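Local coordinates for prepilin-like protein (Thermus thermophilus, PDB 6QVF) that is a type IV pilin-like competence protein, probably acting at the pilus tip as a receptor for DNA during natural transformation, at residues 56-61 / 152-157; 115-120 / 137-142. All blocks are in the same frame, centred on the assembly; numbering follows the deposited sequence.

In the fold
Two contacts, centres 11 Å apart, illustrate how a late loop is fastened to the body of this pilin. Interaction 1 sets the junction of strand 55-58 and helix 59-66 against a loop late in the chain; interaction 2 pairs strands 117-125 and 131-139 of the four-stranded antiparallel sheet. In sequence both segments of interaction 2 fall between those of interaction 1. The Cys140-Cys155 disulfide joins them covalently, SG to SG at 2.1 Å, and Phe60 of interaction 1 packs with CZ 3.3 Å from the O of Gly116 in interaction 2. The late loop is thus tied by the disulfide to the turn just beyond strand 131-139, while Pro154 packs on the strand-helix junction.

Interaction 1. Residues 56-61 / 152-157; sequences RSFYFV and PAPCPP
Pro154 lies over one face of the Phe58 ring, its CD 4.1 Å from the ring centroid and 21° off the normal, a CH-pi contact displaced toward the ring's rim. The proline ring lies nearly parallel to the phenyl ring, although the two side chains cross at about a right angle, and its CB and CG reach the CD2 side. From the helix, Val61 brings CG2 to 3.5 Å from Pro154 CB, a tight carbon pair, and Phe60 adds a looser contact through CD1. The proline is therefore wedged among three apolar side chains without any hydrogen bond between the segments. Phe58 CG, anti to its own carbonyl carbon (chi1 -61°), directs the ring to the proline, while Arg56 CG lies 3.8 Å above the plane on the opposite face and completes a sandwich. Were Phe58 a leucine, the flat surface held between Pro154 and Arg56 would be lost, and the proline would probably be less firmly seated. Cys155 N bonds back to Pro152 O at 2.8 Å, closing a type VIa beta turn with cis Pro154 at its third position; Gln77 NE2 donates to Pro154 O. The contact sits where strand 55-58, central in its three-stranded sheet between 32-35 and 44-45, passes into helix 59-66, with Ser32 of the first outer strand also touching Phe58.

Interaction 2. Residues 115-120 / 137-142; sequences EGVVTV and RVTCYD
The Arg137 guanidinium meets Val117 obliquely, NH2 lying 3.6 Å from CG2 while NE packs on CG1. CG is anti to the backbone N (chi1 -176°) and the chain stays extended as far as NE, which carries the arginine diagonally from opposite Thr119, its bridge partner, to Val117 on the same face. Another flat group, the Tyr141 ring, has Thr139 OG1 at its edge and in its plane. That hydroxyl oxygen also accepts from Tyr141 N, making an ST turn as strand 131-139 ends.

The two backbones form the antiparallel ladder of the beta hairpin 117-125/131-139. Val118 and Val138 form a hydrogen-bonded pair, with Val118 N giving a nearly straight bond (174°) to Val138 O at 2.8 Å and Val138 N answering to Val118 O. Flanking it, Val117 faces Thr139 and Thr119 faces Arg137 as non-hydrogen-bonded pairs. Cys140 N donates to Gly116 O at 2.9 Å, a more bent bond (145°) whose donor is tilted from the carbonyl plane. The same oxygen receives a CA-H...O contact from Thr139. Gly116 has a positive phi and sets its CA 4.0 Å from Cys140 SG, a sulfur fixed by the disulfide to Cys155, leaving little room for a side chain. Asp142 OD2, approached from above its carboxylate plane, accepts a hydrogen bond from Thr139 N at 3.0 Å; with Asp142 N bonded to Thr139 O, residues 139-142 form a type I beta turn.

On the face that carries Val118 and Val138, Val118 packs on Phe60 and Tyr64 of helix 59-66, and Val138 on Leu30 of the long helix 2-30. Strand 100-108 flanks strand 117-125 on its other side, whereas 131-139, outermost within the chain, can pair through Arg137 in an antiparallel ladder with the second subunit, continuing the sheet across the interface.

Interaction 1. Residues 56-61 / 152-157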
loop_
_atom_site.group_PDB
_atom_site.type_symbol
_atom_site.label_atom_id
_atom_site.label_comp_id
_atom_site.label_asym_id
_atom_site.label_seq_id
_atom_site.Cartn_x
_atom_site.Cartn_y
_atom_site.Cartn_z
ATOM N N ARG B 56 -7.455 -19.981 -21.068
ATOM C CA ARG B 56 -7.453 -18.658 -20.444
ATOM C C ARG B 56 -5.997 -18.166 -20.342
ATOM O O ARG B 56 -5.089 -18.959 -20.087
ATOM C CB ARG B 56 -8.143 -18.754 -19.083
ATOM C CG ARG B 56 -8.345 -17.398 -18.406
ATOM C CD ARG B 56 -9.296 -17.551 -17.241
ATOM N NE ARG B 56 -10.666 -17.722 -17.731
ATOM C CZ ARG B 56 -11.437 -18.796 -17.609
ATOM N NH1 ARG B 56 -10.973 -19.958 -17.173
ATOM N NH2 ARG B 56 -12.702 -18.692 -17.962
ATOM N N SER B 57 -5.825 -16.855 -20.543
ATOM C CA SER B 57 -4.588 -16.136 -20.450
ATOM C C SER B 57 -4.762 -15.052 -19.400
ATOM O O SER B 57 -5.709 -14.244 -19.475
ATOM C CB SER B 57 -4.222 -15.541 -21.778
ATOM O OG SER B 57 -2.985 -14.821 -21.743
ATOM N N PHE B 58 -3.833 -15.027 -18.433
ATOM C CA PHE B 58 -3.888 -14.027 -17.361
ATOM C C PHE B 58 -2.826 -12.948 -17.568
ATOM O O PHE B 58 -1.649 -13.248 -17.616
ATOM C CB PHE B 58 -3.655 -14.677 -15.996
ATOM C CG PHE B 58 -4.670 -15.721 -15.625
ATOM C CD1 PHE B 58 -5.902 -15.343 -15.159
ATOM C CD2 PHE B 58 -4.420 -17.076 -15.772
ATOM C CE1 PHE B 58 -6.850 -16.277 -14.806
ATOM C CE2 PHE B 58 -5.388 -18.011 -15.437
ATOM C CZ PHE B 58 -6.600 -17.603 -14.962
ATOM N N TYR B 59 -3.273 -11.703 -17.641
ATOM C CA TYR B 59 -2.344 -10.590 -17.751
ATOM C C TYR B 59 -1.448 -10.508 -16.505
ATOM O O TYR B 59 -0.406 -9.860 -16.558
ATOM C CB TYR B 59 -3.081 -9.274 -17.994
ATOM C CG TYR B 59 -3.505 -9.057 -19.422
ATOM C CD1 TYR B 59 -4.463 -9.868 -20.009
ATOM C CD2 TYR B 59 -2.872 -8.137 -20.226
ATOM C CE1 TYR B 59 -4.857 -9.686 -21.328
ATOM C CE2 TYR B 59 -3.270 -7.921 -21.539
ATOM C CZ TYR B 59 -4.240 -8.729 -22.109
ATOM O OH TYR B 59 -4.612 -8.566 -23.420
ATOM N N PHE B 60 -1.902 -11.078 -15.392
ATOM C CA PHE B 60 -1.083 -11.128 -14.178
ATOM C C PHE B 60 0.338 -11.584 -14.540
ATOM O O PHE B 60 1.345 -11.041 -14.053
ATOM C CB PHE B 60 -1.724 -12.036 -13.136
ATOM C CG PHE B 60 -0.924 -12.138 -11.873
ATOM C CD1 PHE B 60 0.165 -12.999 -11.787
ATOM C CD2 PHE B 60 -1.228 -11.313 -10.807
ATOM C CE1 PHE B 60 0.936 -13.035 -10.631
ATOM C CE2 PHE B 60 -0.481 -11.404 -9.633
ATOM C CZ PHE B 60 0.592 -12.245 -9.560
ATOM N N VAL B 61 0.420 -12.629 -15.361
ATOM C CA VAL B 61 1.728 -13.196 -15.739
ATOM C C VAL B 61 2.571 -12.166 -16.483
ATOM O O VAL B 61 3.769 -12.006 -16.205
ATOM C CB VAL B 61 1.539 -14.470 -16.579
ATOM C CG1 VAL B 61 2.862 -15.071 -17.039
ATOM C CG2 VAL B 61 0.711 -15.499 -15.837
ATOM N N PRO B 152 -2.280 -24.771 -11.155
ATOM C CA PRO B 152 -1.717 -23.645 -10.407
ATOM C C PRO B 152 -1.646 -22.288 -11.128
ATOM O O PRO B 152 -1.442 -21.241 -10.494
ATOM C CB PRO B 152 -0.304 -24.139 -10.093
ATOM C CG PRO B 152 0.023 -25.110 -11.211
ATOM C CD PRO B 152 -1.283 -25.785 -11.538
ATOM N N ALA B 153 -1.785 -22.287 -12.451
ATOM C CA ALA B 153 -1.653 -21.087 -13.210
ATOM C C ALA B 153 -2.658 -20.045 -12.713
ATOM O O ALA B 153 -3.830 -20.352 -12.479
ATOM C CB ALA B 153 -1.871 -21.347 -14.662
ATOM N N PRO B 154 -2.291 -18.753 -12.563
ATOM C CA PRO B 154 -1.028 -18.163 -12.985
ATOM C C PRO B 154 0.072 -18.064 -11.928
ATOM O O PRO B 154 1.052 -17.294 -12.106
ATOM C CB PRO B 154 -1.426 -16.735 -13.357
ATOM C CG PRO B 154 -2.544 -16.417 -12.377
ATOM C CD PRO B 154 -3.257 -17.735 -12.139
ATOM N N CYS B 155 -0.075 -18.800 -10.830
ATOM C CA CYS B 155 1.004 -18.853 -9.839
ATOM C C CYS B 155 2.203 -19.574 -10.426
ATOM O O CYS B 155 2.071 -20.575 -11.136
ATOM C CB CYS B 155 0.596 -19.563 -8.570
ATOM S SG CYS B 155 -0.767 -18.750 -7.682
ATOM N N PRO B 156 3.415 -19.101 -10.121
ATOM C CA PRO B 156 4.624 -19.789 -10.557
ATOM C C PRO B 156 4.861 -21.012 -9.685
ATOM O O PRO B 156 4.383 -21.099 -8.560
ATOM C CB PRO B 156 5.710 -18.754 -10.348
ATOM C CG PRO B 156 5.219 -17.978 -9.151
ATOM C CD PRO B 156 3.702 -17.910 -9.297
ATOM N N PRO B 157 5.651 -21.988 -10.166
ATOM C CA PRO B 157 6.094 -23.066 -9.297
ATOM C C PRO B 157 7.057 -22.487 -8.273
ATOM O O PRO B 157 7.623 -21.409 -8.466
ATOM C CB PRO B 157 6.799 -24.031 -10.246
ATOM C CG PRO B 157 7.323 -23.122 -11.324
ATOM C CD PRO B 157 6.273 -22.025 -11.491
#

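Interaction 2. Residues 115-120 / 137-142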
loop_
_atom_site.group_PDB
_atom_site.type_symbol
_atom_site.label_atom_id
_atom_site.label_comp_id
_atom_site.label_asym_id
_atom_site.label_seq_id
_atom_site.Cartn_x
_atom_site.Cartn_y
_atom_site.Cartn_z
ATOM N N GLU B 115 7.105 -14.149 -4.655
ATOM C CA GLU B 115 6.621 -15.077 -5.621
ATOM C C GLU B 115 5.110 -14.946 -5.812
ATOM O O GLU B 115 4.333 -15.105 -4.829
ATOM C CB GLU B 115 6.904 -16.467 -5.072
ATOM C CG GLU B 115 7.214 -17.495 -6.093
ATOM C CD GLU B 115 7.747 -18.769 -5.448
ATOM O OE1 GLU B 115 6.944 -19.516 -4.897
ATOM O OE2 GLU B 115 8.953 -18.987 -5.460
ATOM N N GLY B 116 4.681 -14.682 -7.055
ATOM C CA GLY B 116 3.268 -14.558 -7.399
ATOM C C GLY B 116 2.553 -13.365 -6.766
ATOM O O GLY B 116 1.320 -13.414 -6.527
ATOM N N VAL B 117 3.307 -12.290 -6.521
ATOM C CA VAL B 117 2.764 -11.062 -5.991
ATOM C C VAL B 117 3.073 -9.906 -6.945
ATOM O O VAL B 117 4.237 -9.682 -7.372
ATOM C CB VAL B 117 3.314 -10.769 -4.581
ATOM C CG1 VAL B 117 2.755 -9.451 -4.041
ATOM C CG2 VAL B 117 3.077 -11.922 -3.639
ATOM N N VAL B 118 2.025 -9.091 -7.215
ATOM C CA VAL B 118 2.178 -7.855 -7.923
ATOM C C VAL B 118 1.671 -6.721 -7.039
ATOM O O VAL B 118 0.625 -6.861 -6.437
ATOM C CB VAL B 118 1.431 -7.868 -9.268
ATOM C CG1 VAL B 118 1.306 -6.480 -9.856
ATOM C CG2 VAL B 118 2.082 -8.840 -10.250
ATOM N N THR B 119 2.434 -5.630 -6.946
ATOM C CA THR B 119 1.982 -4.411 -6.285
ATOM C C THR B 119 1.643 -3.330 -7.314
ATOM O O THR B 119 2.286 -3.179 -8.396
ATOM C CB THR B 119 2.986 -3.914 -5.249
ATOM O OG1 THR B 119 4.175 -3.598 -5.959
ATOM C CG2 THR B 119 3.284 -4.937 -4.175
ATOM N N VAL B 120 0.623 -2.541 -6.944
ATOM C CA VAL B 120 0.210 -1.383 -7.684
ATOM C C VAL B 120 0.229 -0.211 -6.690
ATOM O O VAL B 120 -0.402 -0.274 -5.626
ATOM C CB VAL B 120 -1.181 -1.541 -8.330
ATOM C CG1 VAL B 120 -1.528 -0.343 -9.213
ATOM C CG2 VAL B 120 -1.305 -2.870 -9.071
ATOM N N ARG B 137 -2.086 -4.714 -3.149
ATOM C CA ARG B 137 -1.292 -5.949 -3.268
ATOM C C ARG B 137 -2.173 -7.034 -3.880
ATOM O O ARG B 137 -3.180 -7.395 -3.287
ATOM C CB ARG B 137 -0.813 -6.405 -1.893
ATOM C CG ARG B 137 0.095 -7.617 -1.905
ATOM C CD ARG B 137 0.619 -7.946 -0.528
ATOM N NE ARG B 137 1.613 -9.042 -0.497
ATOM C CZ ARG B 137 1.321 -10.309 -0.259
ATOM N NH1 ARG B 137 0.066 -10.666 -0.041
ATOM N NH2 ARG B 137 2.317 -11.190 -0.180
ATOM N N VAL B 138 -1.751 -7.542 -5.030
ATOM C CA VAL B 138 -2.494 -8.536 -5.776
ATOM C C VAL B 138 -1.643 -9.802 -5.839
ATOM O O VAL B 138 -0.478 -9.725 -6.224
ATOM C CB VAL B 138 -2.824 -8.025 -7.195
ATOM C CG1 VAL B 138 -3.662 -9.031 -7.932
ATOM C CG2 VAL B 138 -3.553 -6.674 -7.188
ATOM N N THR B 139 -2.229 -10.953 -5.554
ATOM C CA THR B 139 -1.534 -12.202 -5.699
ATOM C C THR B 139 -2.150 -13.015 -6.819
ATOM O O THR B 139 -3.259 -12.768 -7.306
ATOM C CB THR B 139 -1.470 -13.041 -4.423
ATOM O OG1 THR B 139 -2.721 -13.711 -4.245
ATOM C CG2 THR B 139 -1.159 -12.208 -3.198
ATOM N N CYS B 140 -1.388 -14.022 -7.232
ATOM C CA CYS B 140 -1.818 -14.907 -8.276
ATOM C C CYS B 140 -3.087 -15.649 -7.881
ATOM O O CYS B 140 -3.799 -16.106 -8.748
ATOM C CB CYS B 140 -0.693 -15.864 -8.679
ATOM S SG CYS B 140 -0.015 -16.806 -7.288
ATOM N N TYR B 141 -3.377 -15.752 -6.590
ATOM C CA TYR B 141 -4.537 -16.409 -6.099
ATOM C C TYR B 141 -5.800 -15.571 -6.286
ATOM O O TYR B 141 -6.921 -16.081 -6.089
ATOM C CB TYR B 141 -4.375 -16.797 -4.632
ATOM C CG TYR B 141 -3.288 -17.824 -4.416
ATOM C CD1 TYR B 141 -3.524 -19.138 -4.743
ATOM C CD2 TYR B 141 -2.006 -17.473 -4.020
ATOM C CE1 TYR B 141 -2.554 -20.107 -4.581
ATOM C CE2 TYR B 141 -1.010 -18.431 -3.869
ATOM C CZ TYR B 141 -1.287 -19.754 -4.158
ATOM O OH TYR B 141 -0.329 -20.723 -4.016
ATOM N N ASP B 142 -5.647 -14.291 -6.631
ATOM C CA ASP B 142 -6.781 -13.397 -6.722
ATOM C C ASP B 142 -7.464 -13.381 -8.093
ATOM O O ASP B 142 -8.527 -12.724 -8.242
ATOM C CB ASP B 142 -6.331 -11.977 -6.376
ATOM C CG ASP B 142 -5.829 -11.860 -4.946
ATOM O OD1 ASP B 142 -6.290 -12.650 -4.079
ATOM O OD2 ASP B 142 -5.055 -10.907 -4.667
#